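Local coordinates for protein succinyl-CoA:3-ketoacid coenzyme A transferase subunit B (Helicobacter pylori, PDB 3RRL) that forms the B subunit of an enzyme that transfers coenzyme A from succinyl-CoA to a 3-oxo acid, giving a 3-oxoacyl-CoA and succinate, at residues A4-A9 and I23-L28; G56-D61 and K67-V72; G99-S104 and W112-K117. All blocks are in the same frame, centred on the assembly; numbering follows the deposited sequence.

Contact 1 of 3, residues A4-A9 and I23-L28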
ATOM      1  N   ALA B   4      -7.674 -40.159  -1.277  1.00 41.94           N
ATOM      2  CA  ALA B   4      -7.900 -40.125   0.169  1.00 40.11           C
ATOM      3  C   ALA B   4      -7.359 -38.835   0.793  1.00 34.97           C
ATOM      4  O   ALA B   4      -7.905 -38.330   1.772  1.00 36.29           O
ATOM      5  CB  ALA B   4      -7.291 -41.358   0.842  1.00 38.56           C
ATOM      6  N   ILE B   5      -6.288 -38.305   0.213  1.00 30.77           N
ATOM      7  CA  ILE B   5      -5.695 -37.065   0.694  1.00 36.86           C
ATOM      8  C   ILE B   5      -6.620 -35.888   0.411  1.00 38.14           C
ATOM      9  O   ILE B   5      -6.927 -35.087   1.292  1.00 38.89           O
ATOM     10  CB  ILE B   5      -4.352 -36.792  -0.009  1.00 39.31           C
ATOM     11  CG1 ILE B   5      -3.356 -37.919   0.279  1.00 42.94           C
ATOM     12  CG2 ILE B   5      -3.797 -35.458   0.420  1.00 36.05           C
ATOM     13  CD1 ILE B   5      -2.029 -37.784  -0.469  1.00 41.66           C
ATOM     14  N   ILE B   6      -7.055 -35.795  -0.838  1.00 38.88           N
ATOM     15  CA  ILE B   6      -7.852 -34.676  -1.307  1.00 37.99           C
ATOM     16  C   ILE B   6      -9.192 -34.608  -0.591  1.00 35.69           C
ATOM     17  O   ILE B   6      -9.552 -33.578  -0.015  1.00 35.38           O
ATOM     18  CB  ILE B   6      -8.050 -34.757  -2.829  1.00 40.98           C
ATOM     19  CG1 ILE B   6      -6.741 -34.403  -3.533  1.00 45.52           C
ATOM     20  CG2 ILE B   6      -9.176 -33.830  -3.284  1.00 39.97           C
ATOM     21  CD1 ILE B   6      -6.662 -34.906  -4.957  1.00 50.80           C
ATOM     22  N   LYS B   7      -9.920 -35.715  -0.617  1.00 36.45           N
ATOM     23  CA  LYS B   7     -11.206 -35.800   0.064  1.00 42.98           C
ATOM     24  C   LYS B   7     -11.129 -35.508   1.568  1.00 42.20           C
ATOM     25  O   LYS B   7     -12.063 -34.939   2.135  1.00 44.62           O
ATOM     26  CB  LYS B   7     -11.871 -37.153  -0.213  1.00 44.99           C
ATOM     27  CG  LYS B   7     -12.323 -37.266  -1.668  1.00 49.58           C
ATOM     28  CD  LYS B   7     -13.199 -38.474  -1.939  1.00 52.58           C
ATOM     29  CE  LYS B   7     -13.659 -38.472  -3.393  1.00 57.25           C
ATOM     30  NZ  LYS B   7     -14.471 -39.671  -3.746  1.00 61.72           N
ATOM     31  N   ARG B   8     -10.026 -35.879   2.212  1.00 37.20           N
ATOM     32  CA  ARG B   8      -9.872 -35.593   3.640  1.00 36.16           C
ATOM     33  C   ARG B   8      -9.558 -34.112   3.831  1.00 34.76           C
ATOM     34  O   ARG B   8     -10.062 -33.472   4.751  1.00 36.51           O
ATOM     35  CB  ARG B   8      -8.787 -36.473   4.272  1.00 33.99           C
ATOM     36  CG  ARG B   8      -8.503 -36.165   5.739  1.00 34.11           C
ATOM     37  CD  ARG B   8      -9.771 -36.236   6.596  1.00 37.40           C
ATOM     38  NE  ARG B   8      -9.522 -35.810   7.974  1.00 36.94           N
ATOM     39  CZ  ARG B   8      -9.483 -34.537   8.368  1.00 36.39           C
ATOM     40  NH1 ARG B   8      -9.244 -34.240   9.634  1.00 35.99           N
ATOM     41  NH2 ARG B   8      -9.686 -33.558   7.498  1.00 32.38           N
ATOM     42  N   ALA B   9      -8.739 -33.567   2.939  1.00 33.06           N
ATOM     43  CA  ALA B   9      -8.436 -32.140   2.957  1.00 32.60           C
ATOM     44  C   ALA B   9      -9.696 -31.298   2.770  1.00 32.55           C
ATOM     45  O   ALA B   9      -9.836 -30.232   3.376  1.00 29.81           O
ATOM     46  CB  ALA B   9      -7.414 -31.803   1.882  1.00 28.47           C
ATOM     47  N   ILE B  23      -0.497 -24.392  -5.725  1.00 51.63           N
ATOM     48  CA  ILE B  23      -0.476 -25.190  -6.949  1.00 54.94           C
ATOM     49  C   ILE B  23      -0.196 -26.654  -6.641  1.00 54.85           C
ATOM     50  O   ILE B  23       0.307 -26.991  -5.565  1.00 55.95           O
ATOM     51  CB  ILE B  23       0.562 -24.670  -7.963  1.00 56.76           C
ATOM     52  CG1 ILE B  23       1.951 -24.618  -7.328  1.00 58.89           C
ATOM     53  CG2 ILE B  23       0.157 -23.299  -8.490  1.00 54.99           C
ATOM     54  CD1 ILE B  23       3.015 -24.089  -8.259  1.00 62.32           C
ATOM     55  N   GLY B  24      -0.525 -27.525  -7.589  1.00 53.19           N
ATOM     56  CA  GLY B  24      -0.356 -28.950  -7.379  1.00 47.53           C
ATOM     57  C   GLY B  24      -1.551 -29.524  -6.656  1.00 46.14           C
ATOM     58  O   GLY B  24      -2.682 -29.119  -6.904  1.00 46.86           O
ATOM     59  N   LEU B  25      -1.301 -30.477  -5.762  1.00 46.06           N
ATOM     60  CA  LEU B  25      -2.383 -31.179  -5.084  1.00 44.15           C
ATOM     61  C   LEU B  25      -3.513 -30.272  -4.590  1.00 42.83           C
ATOM     62  O   LEU B  25      -4.676 -30.507  -4.921  1.00 45.01           O
ATOM     63  CB  LEU B  25      -1.842 -32.034  -3.931  1.00 46.35           C
ATOM     64  CG  LEU B  25      -1.696 -33.519  -4.266  1.00 49.46           C
ATOM     65  CD1 LEU B  25      -1.355 -34.340  -3.029  1.00 51.39           C
ATOM     66  CD2 LEU B  25      -2.983 -34.015  -4.907  1.00 49.18           C
ATOM     67  N   PRO B  26      -3.175 -29.230  -3.807  1.00 34.41           N
ATOM     68  CA  PRO B  26      -4.201 -28.399  -3.170  1.00 32.38           C
ATOM     69  C   PRO B  26      -5.285 -27.907  -4.120  1.00 32.96           C
ATOM     70  O   PRO B  26      -6.446 -27.818  -3.715  1.00 32.41           O
ATOM     71  CB  PRO B  26      -3.397 -27.217  -2.620  1.00 29.67           C
ATOM     72  CG  PRO B  26      -2.059 -27.803  -2.325  1.00 31.40           C
ATOM     73  CD  PRO B  26      -1.815 -28.789  -3.449  1.00 31.18           C
ATOM     74  N   THR B  27      -4.921 -27.585  -5.358  1.00 35.16           N
ATOM     75  CA  THR B  27      -5.904 -27.065  -6.298  1.00 38.56           C
ATOM     76  C   THR B  27      -7.036 -28.068  -6.498  1.00 36.45           C
ATOM     77  O   THR B  27      -8.180 -27.694  -6.717  1.00 38.25           O
ATOM     78  CB  THR B  27      -5.271 -26.726  -7.655  1.00 46.07           C
ATOM     79  OG1 THR B  27      -4.625 -27.890  -8.184  1.00 48.12           O
ATOM     80  CG2 THR B  27      -4.249 -25.614  -7.496  1.00 47.24           C
ATOM     81  N   LEU B  28      -6.713 -29.349  -6.404  1.00 36.53           N
ATOM     82  CA  LEU B  28      -7.714 -30.387  -6.596  1.00 36.89           C
ATOM     83  C   LEU B  28      -8.817 -30.363  -5.542  1.00 38.84           C
ATOM     84  O   LEU B  28      -9.919 -30.866  -5.783  1.00 38.43           O
ATOM     85  CB  LEU B  28      -7.051 -31.759  -6.660  1.00 34.40           C
ATOM     86  CG  LEU B  28      -6.268 -31.941  -7.962  1.00 40.79           C
ATOM     87  CD1 LEU B  28      -5.783 -33.369  -8.127  1.00 45.93           C
ATOM     88  CD2 LEU B  28      -7.125 -31.512  -9.150  1.00 36.68           C
TER

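Contact 2 of 3, residues G56-D61 and K67-V72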
ATOM      1  N   GLY B  56     -14.830 -19.732 -25.576  1.00 63.78           N
ATOM      2  CA  GLY B  56     -15.265 -18.439 -26.075  1.00 62.68           C
ATOM      3  C   GLY B  56     -15.320 -17.363 -25.009  1.00 65.34           C
ATOM      4  O   GLY B  56     -15.327 -16.170 -25.316  1.00 68.20           O
ATOM      5  N   SER B  57     -15.391 -17.788 -23.752  1.00 62.99           N
ATOM      6  CA  SER B  57     -15.275 -16.880 -22.616  1.00 58.85           C
ATOM      7  C   SER B  57     -13.841 -16.847 -22.088  1.00 54.48           C
ATOM      8  O   SER B  57     -13.563 -16.247 -21.050  1.00 55.40           O
ATOM      9  CB  SER B  57     -16.260 -17.253 -21.503  1.00 59.93           C
ATOM     10  OG  SER B  57     -17.580 -16.845 -21.832  1.00 58.99           O
ATOM     11  N   VAL B  58     -12.943 -17.528 -22.794  1.00 50.20           N
ATOM     12  CA  VAL B  58     -11.521 -17.515 -22.468  1.00 47.46           C
ATOM     13  C   VAL B  58     -10.968 -16.092 -22.495  1.00 46.97           C
ATOM     14  O   VAL B  58     -11.170 -15.361 -23.461  1.00 44.94           O
ATOM     15  CB  VAL B  58     -10.718 -18.380 -23.456  1.00 41.84           C
ATOM     16  CG1 VAL B  58      -9.241 -18.348 -23.106  1.00 41.74           C
ATOM     17  CG2 VAL B  58     -11.240 -19.810 -23.447  1.00 46.21           C
ATOM     18  N   ASP B  59     -10.283 -15.694 -21.429  1.00 34.19           N
ATOM     19  CA  ASP B  59      -9.736 -14.338 -21.340  1.00 34.81           C
ATOM     20  C   ASP B  59      -8.314 -14.394 -20.793  1.00 32.78           C
ATOM     21  O   ASP B  59      -8.102 -14.794 -19.653  1.00 32.84           O
ATOM     22  CB  ASP B  59     -10.631 -13.483 -20.439  1.00 36.00           C
ATOM     23  CG  ASP B  59     -10.200 -12.023 -20.381  1.00 43.75           C
ATOM     24  OD1 ASP B  59      -9.082 -11.696 -20.844  1.00 48.57           O
ATOM     25  OD2 ASP B  59     -10.981 -11.202 -19.851  1.00 43.56           O
ATOM     26  N   ALA B  60      -7.345 -13.981 -21.604  1.00 31.24           N
ATOM     27  CA  ALA B  60      -5.936 -14.087 -21.234  1.00 30.60           C
ATOM     28  C   ALA B  60      -5.595 -13.238 -20.013  1.00 36.43           C
ATOM     29  O   ALA B  60      -4.670 -13.560 -19.265  1.00 39.12           O
ATOM     30  CB  ALA B  60      -5.055 -13.684 -22.404  1.00 29.79           C
ATOM     31  N   ASP B  61      -6.324 -12.142 -19.824  1.00 31.94           N
ATOM     32  CA  ASP B  61      -6.072 -11.253 -18.694  1.00 31.77           C
ATOM     33  C   ASP B  61      -6.567 -11.850 -17.377  1.00 30.78           C
ATOM     34  O   ASP B  61      -6.335 -11.287 -16.307  1.00 30.41           O
ATOM     35  CB  ASP B  61      -6.728  -9.885 -18.914  1.00 32.31           C
ATOM     36  CG  ASP B  61      -5.996  -9.039 -19.946  1.00 37.71           C
ATOM     37  OD1 ASP B  61      -4.800  -9.294 -20.202  1.00 39.06           O
ATOM     38  OD2 ASP B  61      -6.617  -8.106 -20.496  1.00 41.99           O
ATOM     39  N   LYS B  67      -1.328 -19.945 -13.901  1.00 36.70           N
ATOM     40  CA  LYS B  67      -1.358 -19.449 -15.282  1.00 40.18           C
ATOM     41  C   LYS B  67      -2.455 -20.112 -16.119  1.00 41.82           C
ATOM     42  O   LYS B  67      -2.352 -20.189 -17.345  1.00 42.48           O
ATOM     43  CB  LYS B  67       0.005 -19.618 -15.971  1.00 38.70           C
ATOM     44  CG  LYS B  67       1.208 -19.324 -15.084  1.00 44.01           C
ATOM     45  CD  LYS B  67       1.147 -17.925 -14.487  1.00 46.94           C
ATOM     46  CE  LYS B  67       2.394 -17.604 -13.660  1.00 48.38           C
ATOM     47  NZ  LYS B  67       2.449 -18.332 -12.354  1.00 47.70           N
ATOM     48  N   GLU B  68      -3.506 -20.578 -15.452  1.00 39.26           N
ATOM     49  CA  GLU B  68      -4.656 -21.163 -16.136  1.00 37.19           C
ATOM     50  C   GLU B  68      -5.761 -20.128 -16.312  1.00 38.89           C
ATOM     51  O   GLU B  68      -5.972 -19.278 -15.443  1.00 37.18           O
ATOM     52  CB  GLU B  68      -5.198 -22.345 -15.342  1.00 40.36           C
ATOM     53  CG  GLU B  68      -4.157 -23.404 -15.028  1.00 48.10           C
ATOM     54  CD  GLU B  68      -4.735 -24.576 -14.250  1.00 55.37           C
ATOM     55  OE1 GLU B  68      -5.683 -24.359 -13.462  1.00 54.32           O
ATOM     56  OE2 GLU B  68      -4.242 -25.715 -14.429  1.00 58.63           O
ATOM     57  N   THR B  69      -6.472 -20.200 -17.433  1.00 35.93           N
ATOM     58  CA  THR B  69      -7.582 -19.284 -17.666  1.00 36.15           C
ATOM     59  C   THR B  69      -8.779 -19.673 -16.812  1.00 35.71           C
ATOM     60  O   THR B  69      -9.165 -20.850 -16.765  1.00 37.79           O
ATOM     61  CB  THR B  69      -8.001 -19.261 -19.146  1.00 38.46           C
ATOM     62  OG1 THR B  69      -8.331 -20.590 -19.572  1.00 42.62           O
ATOM     63  CG2 THR B  69      -6.869 -18.712 -20.000  1.00 37.90           C
ATOM     64  N   ILE B  70      -9.370 -18.683 -16.148  1.00 30.41           N
ATOM     65  CA  ILE B  70     -10.474 -18.931 -15.216  1.00 35.99           C
ATOM     66  C   ILE B  70     -11.593 -17.915 -15.377  1.00 37.66           C
ATOM     67  O   ILE B  70     -11.553 -17.069 -16.265  1.00 38.68           O
ATOM     68  CB  ILE B  70      -9.998 -18.870 -13.752  1.00 34.05           C
ATOM     69  CG1 ILE B  70      -9.339 -17.519 -13.469  1.00 32.09           C
ATOM     70  CG2 ILE B  70      -9.028 -20.001 -13.459  1.00 36.20           C
ATOM     71  CD1 ILE B  70      -9.026 -17.283 -11.988  1.00 34.22           C
ATOM     72  N   THR B  71     -12.591 -18.005 -14.503  1.00 40.51           N
ATOM     73  CA  THR B  71     -13.596 -16.954 -14.382  1.00 40.90           C
ATOM     74  C   THR B  71     -13.642 -16.478 -12.936  1.00 39.09           C
ATOM     75  O   THR B  71     -12.865 -16.941 -12.099  1.00 36.43           O
ATOM     76  CB  THR B  71     -14.993 -17.437 -14.791  1.00 42.42           C
ATOM     77  OG1 THR B  71     -15.436 -18.444 -13.869  1.00 41.46           O
ATOM     78  CG2 THR B  71     -14.975 -18.003 -16.218  1.00 42.02           C
ATOM     79  N   VAL B  72     -14.545 -15.546 -12.650  1.00 37.06           N
ATOM     80  CA  VAL B  72     -14.724 -15.047 -11.296  1.00 35.58           C
ATOM     81  C   VAL B  72     -16.160 -15.278 -10.858  1.00 37.53           C
ATOM     82  O   VAL B  72     -17.063 -15.342 -11.692  1.00 40.50           O
ATOM     83  CB  VAL B  72     -14.401 -13.535 -11.198  1.00 34.30           C
ATOM     84  CG1 VAL B  72     -12.961 -13.276 -11.576  1.00 35.95           C
ATOM     85  CG2 VAL B  72     -15.322 -12.729 -12.095  1.00 36.68           C
TER
HETATM   86  O   HOH W   1     -13.235 -15.643 -18.406  1.00 36.68           O
HETATM   87  O   HOH W   2     -10.270 -16.477 -18.434  1.00 31.43           O

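Contact 3 of 3, residues G99-S104 and W112-K117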
ATOM      1  N   GLY B  99       1.176 -28.127  -0.859  1.00 28.81           N
ATOM      2  CA  GLY B  99       1.865 -29.392  -1.022  1.00 28.87           C
ATOM      3  C   GLY B  99       3.207 -29.302  -0.328  1.00 30.95           C
ATOM      4  O   GLY B  99       3.613 -28.220   0.080  1.00 34.80           O
ATOM      5  N   GLY B 100       3.897 -30.427  -0.176  1.00 32.01           N
ATOM      6  CA  GLY B 100       5.229 -30.396   0.392  1.00 33.14           C
ATOM      7  C   GLY B 100       6.092 -31.543  -0.086  1.00 37.97           C
ATOM      8  O   GLY B 100       5.593 -32.598  -0.487  1.00 41.07           O
HETATM    9  N   MSE B 101       7.397 -31.316  -0.106  1.00 36.61           N
HETATM   10  CA  MSE B 101       8.360 -32.399  -0.293  1.00 38.17           C
HETATM   11  C   MSE B 101       8.751 -33.086   1.016  1.00 40.16           C
HETATM   12  O   MSE B 101       8.955 -34.298   1.057  1.00 43.30           O
HETATM   13  CB  MSE B 101       9.559 -31.902  -1.083  1.00 40.20           C
HETATM   14  CG  MSE B 101       9.142 -31.395  -2.459  1.00 43.66           C
HETATM   15 SE   MSE B 101      10.575 -30.515  -3.404  0.61 70.89          SE
HETATM   16  CE  MSE B 101      10.876 -29.043  -2.176  1.00 46.53           C
ATOM     17  N   GLU B 102       8.869 -32.308   2.081  1.00 39.31           N
ATOM     18  CA  GLU B 102       9.124 -32.830   3.411  1.00 40.18           C
ATOM     19  C   GLU B 102       8.399 -32.002   4.459  1.00 37.99           C
ATOM     20  O   GLU B 102       8.211 -30.814   4.291  1.00 35.38           O
ATOM     21  CB  GLU B 102      10.617 -32.789   3.739  1.00 41.80           C
ATOM     22  CG  GLU B 102      11.480 -33.841   3.099  1.00 45.45           C
ATOM     23  CD  GLU B 102      12.943 -33.589   3.357  1.00 50.78           C
ATOM     24  OE1 GLU B 102      13.271 -32.523   3.882  1.00 50.97           O
ATOM     25  OE2 GLU B 102      13.778 -34.443   3.039  1.00 53.84           O
ATOM     26  N   VAL B 103       8.008 -32.640   5.550  1.00 37.47           N
ATOM     27  CA  VAL B 103       7.539 -31.945   6.727  1.00 35.60           C
ATOM     28  C   VAL B 103       8.280 -32.522   7.916  1.00 38.46           C
ATOM     29  O   VAL B 103       8.362 -33.717   8.060  1.00 40.25           O
ATOM     30  CB  VAL B 103       6.049 -32.087   6.943  1.00 30.26           C
ATOM     31  CG1 VAL B 103       5.640 -31.366   8.189  1.00 26.83           C
ATOM     32  CG2 VAL B 103       5.290 -31.589   5.747  1.00 25.90           C
ATOM     33  N   SER B 104       8.828 -31.665   8.756  1.00 39.66           N
ATOM     34  CA  SER B 104       9.539 -32.088   9.950  1.00 38.33           C
ATOM     35  C   SER B 104       8.621 -32.165  11.164  1.00 37.38           C
ATOM     36  O   SER B 104       7.549 -31.607  11.163  1.00 36.61           O
ATOM     37  CB  SER B 104      10.725 -31.178  10.223  1.00 39.88           C
ATOM     38  OG  SER B 104      10.359 -30.142  11.093  1.00 42.45           O
ATOM     39  N   TRP B 112       9.898 -25.684  -1.823  1.00 32.93           N
ATOM     40  CA  TRP B 112      10.304 -24.874  -2.960  1.00 36.93           C
ATOM     41  C   TRP B 112      11.572 -25.266  -3.705  1.00 45.42           C
ATOM     42  O   TRP B 112      11.759 -24.876  -4.843  1.00 47.98           O
ATOM     43  CB  TRP B 112      10.408 -23.414  -2.548  1.00 31.64           C
ATOM     44  CG  TRP B 112      11.526 -23.120  -1.633  1.00 28.31           C
ATOM     45  CD1 TRP B 112      11.574 -23.370  -0.316  1.00 29.60           C
ATOM     46  CD2 TRP B 112      12.758 -22.494  -1.966  1.00 29.52           C
ATOM     47  NE1 TRP B 112      12.756 -22.954   0.204  1.00 32.07           N
ATOM     48  CE2 TRP B 112      13.503 -22.401  -0.793  1.00 30.41           C
ATOM     49  CE3 TRP B 112      13.304 -22.002  -3.148  1.00 32.22           C
ATOM     50  CZ2 TRP B 112      14.759 -21.841  -0.761  1.00 32.86           C
ATOM     51  CZ3 TRP B 112      14.551 -21.455  -3.113  1.00 34.80           C
ATOM     52  CH2 TRP B 112      15.268 -21.378  -1.933  1.00 33.78           C
HETATM   53  N   MSE B 113      12.457 -26.007  -3.066  1.00 48.64           N
HETATM   54  CA  MSE B 113      13.710 -26.316  -3.708  1.00 49.97           C
HETATM   55  C   MSE B 113      14.317 -27.692  -3.432  1.00 48.59           C
HETATM   56  O   MSE B 113      14.334 -28.158  -2.307  1.00 47.18           O
HETATM   57  CB  MSE B 113      14.708 -25.233  -3.314  1.00 50.47           C
HETATM   58  CG  MSE B 113      16.142 -25.566  -3.552  1.00 52.43           C
HETATM   59 SE   MSE B 113      17.255 -24.066  -3.088  0.60 67.91          SE
HETATM   60  CE  MSE B 113      17.498 -23.345  -4.860  1.00 60.17           C
ATOM     61  N   ILE B 114      14.858 -28.302  -4.477  1.00 46.22           N
ATOM     62  CA  ILE B 114      15.740 -29.459  -4.359  1.00 47.35           C
ATOM     63  C   ILE B 114      17.092 -29.096  -4.966  1.00 50.88           C
ATOM     64  O   ILE B 114      17.182 -28.864  -6.173  1.00 48.74           O
ATOM     65  CB  ILE B 114      15.172 -30.681  -5.093  1.00 45.77           C
ATOM     66  CG1 ILE B 114      13.763 -31.003  -4.586  1.00 43.20           C
ATOM     67  CG2 ILE B 114      16.091 -31.883  -4.910  1.00 45.54           C
ATOM     68  CD1 ILE B 114      13.053 -32.080  -5.397  1.00 45.50           C
ATOM     69  N   PRO B 115      18.150 -29.056  -4.140  1.00 56.22           N
ATOM     70  CA  PRO B 115      19.471 -28.579  -4.571  1.00 58.97           C
ATOM     71  C   PRO B 115      19.954 -29.221  -5.866  1.00 63.89           C
ATOM     72  O   PRO B 115      19.876 -30.440  -6.020  1.00 67.21           O
ATOM     73  CB  PRO B 115      20.383 -29.010  -3.425  1.00 59.17           C
ATOM     74  CG  PRO B 115      19.494 -29.026  -2.231  1.00 59.46           C
ATOM     75  CD  PRO B 115      18.143 -29.465  -2.724  1.00 58.72           C
ATOM     76  N   LYS B 116      20.419 -28.386  -6.792  1.00 65.11           N
ATOM     77  CA  LYS B 116      21.056 -28.833  -8.030  1.00 66.80           C
ATOM     78  C   LYS B 116      20.159 -29.774  -8.823  1.00 72.90           C
ATOM     79  O   LYS B 116      20.633 -30.516  -9.681  1.00 79.17           O
ATOM     80  CB  LYS B 116      22.398 -29.514  -7.732  1.00 63.62           C
ATOM     81  N   LYS B 117      18.863 -29.739  -8.534  1.00 71.06           N
ATOM     82  CA  LYS B 117      17.892 -30.536  -9.270  1.00 72.87           C
ATOM     83  C   LYS B 117      16.697 -29.687  -9.663  1.00 75.75           C
ATOM     84  O   LYS B 117      16.495 -29.372 -10.839  1.00 78.72           O
ATOM     85  CB  LYS B 117      17.450 -31.756  -8.449  1.00 72.58           C
TER

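Contact 1 of 3, residues A4-A9 and I23-L28
Just ahead of Leu25, which meets both Ile5 and Ile6, the carbonyl oxygen of Gly24 is gripped twice by one residue. The hydroxyl OG1 of Thr27 donates to Gly24 O at 2.6 Å, in the carbonyl plane, and the backbone N of Thr27 donates to the same oxygen at 3.1 Å. A further backbone bond, Leu28 N to Leu25 O at 2.8 Å, continues the tight winding of 25-28. Leu25 and Leu28 are thereby turned to the same neighbour, the helix 2-10.

On the helix it is Ile6 that does most of the touching. Its CG1 branch stands beside the backbone N (chi1 -73°) and runs on extended, so the terminal CD1 is carried in between the two leucines. There CD1 lies 3.6 Å from Leu28 CB, equally near the CD1 methyl of that leucine, and 3.8 Å from Leu25 CD2. The shorter CG2 branch of Ile6 rests over the backbone instead, with Leu28 O at 3.9 Å.

In the fold, this is the start of the open alpha/beta domain of the CoA-transferase family: helix 2-10 leads into strand 18-21, and the chain leaving that strand comes back under the helix as residues 23-28. Ile5, Ala9 and Leu25 also pack on Ile138 of strand 134-138, which closes the apolar layer from the sheet side.

Ile5 is the looser partner, with CD1 4.3 Å from Leu25 CD1. Beyond the two leucines, Ile6 also touches Glu32, in the loop that follows 23-28 on the way to strand 39-42.

Contact 2 of 3, residues G56-D61 and K67-V72
Val58 and Thr69 form the closely packed part of this contact. The CG1 methyl of Val58, held anti to the backbone N (chi1 180°), meets the CG2 methyl of Thr69 at 3.9 Å. That same Thr69 CG2 lies 4.1 Å from Asp59 O. Apolar side chains from a chain of another protein in the assembly pack on both Val58 and Thr69, marking a subunit interface, and Thr69 OG1 hydrogen-bonds to the backbone of that chain.

Beyond the methyls the two backbones separate, and water replaces direct contact. Ile70 O is reached by two waters: one lies 2.6 Å from it and 3.0 Å from Asp59 O, the other bridges to Ser57 O at 2.7 Å. No direct hydrogen bond joins the segments.

Within 56-61, Asp59 closes an Asx turn, its OD1 taking the N-H of Asp61 at 3.0 Å from well above the carboxylate plane. Its OD2 reaches outside both segments, to a basic side chain of the chain of another protein, in a salt bridge.

Both segments belong to the long excursion between strands 46-49 and 72-73, anchored to the sheet where Ile70 and Val72 pack on Leu46 of strand 46-49.

Contact 3 of 3, residues G99-S104 and W112-K117
A selenium atom pressed against an isoleucine is what stands out here: Met101 is modelled as selenomethionine, with selenium in the place of the native sulfur, and brings its SE to 3.4 Å from Ile114 CG1 and 3.5 Å from Ile114 CD1. Both are close for apolar atoms, so the two side chains are packed tightly where they meet. The bend that follows at chi3 (-62°) turns the CE methyl off this line and onto the backbone of the other segment. It settles 3.5 Å from Trp112 N and at the same distance from Met113 N. One side chain therefore meets a branch of Ile114 with its selenium and a pair of peptide nitrogens with its tip.

The residues belong to a beta hairpin made by strands 102-104 and 109-114, and Met101 sits at its irregular end. Met101 and Glu102 both face Ala110, a classic beta bulge. No hydrogen bond links 99-104 directly with 112-117, so their contact rests on Met101.

At Trp112 and Met113 the CB atoms point away from 99-104. The indole takes Met113 CB over one face, 3.5 Å above the plane and displaced toward the rim, while its NE1 donates to Leu158 O. The Trp112 side chain lies about 11 Å from that of Glu43, the predicted active-site residue. Met101 itself also packs on Leu156.

Overall arrangement
Contact 1 lies nearest the centre of the chain, about 8 Å between centres; contact 3 is at about 14 Å and contact 2, the outlying one, at about 23 Å. None is fully buried. In contacts 1 and 3, 23-28 and 99-104 follow neighbouring parallel strands of the large sheet, 18-21 and 95-98, and touch where Pro26 CG meets Gly99 N at 3.6 Å, but the hairpin of contact 3 belongs to the small four-stranded sheet. Contact 2 touches neither. Chemistry follows place: branched aliphatic groups in contact 1, one selenomethionine bridging an irregular hairpin in contact 3, and in contact 2 waters and methyls between the segments, with carboxylates salt-bridged to a chain of another protein.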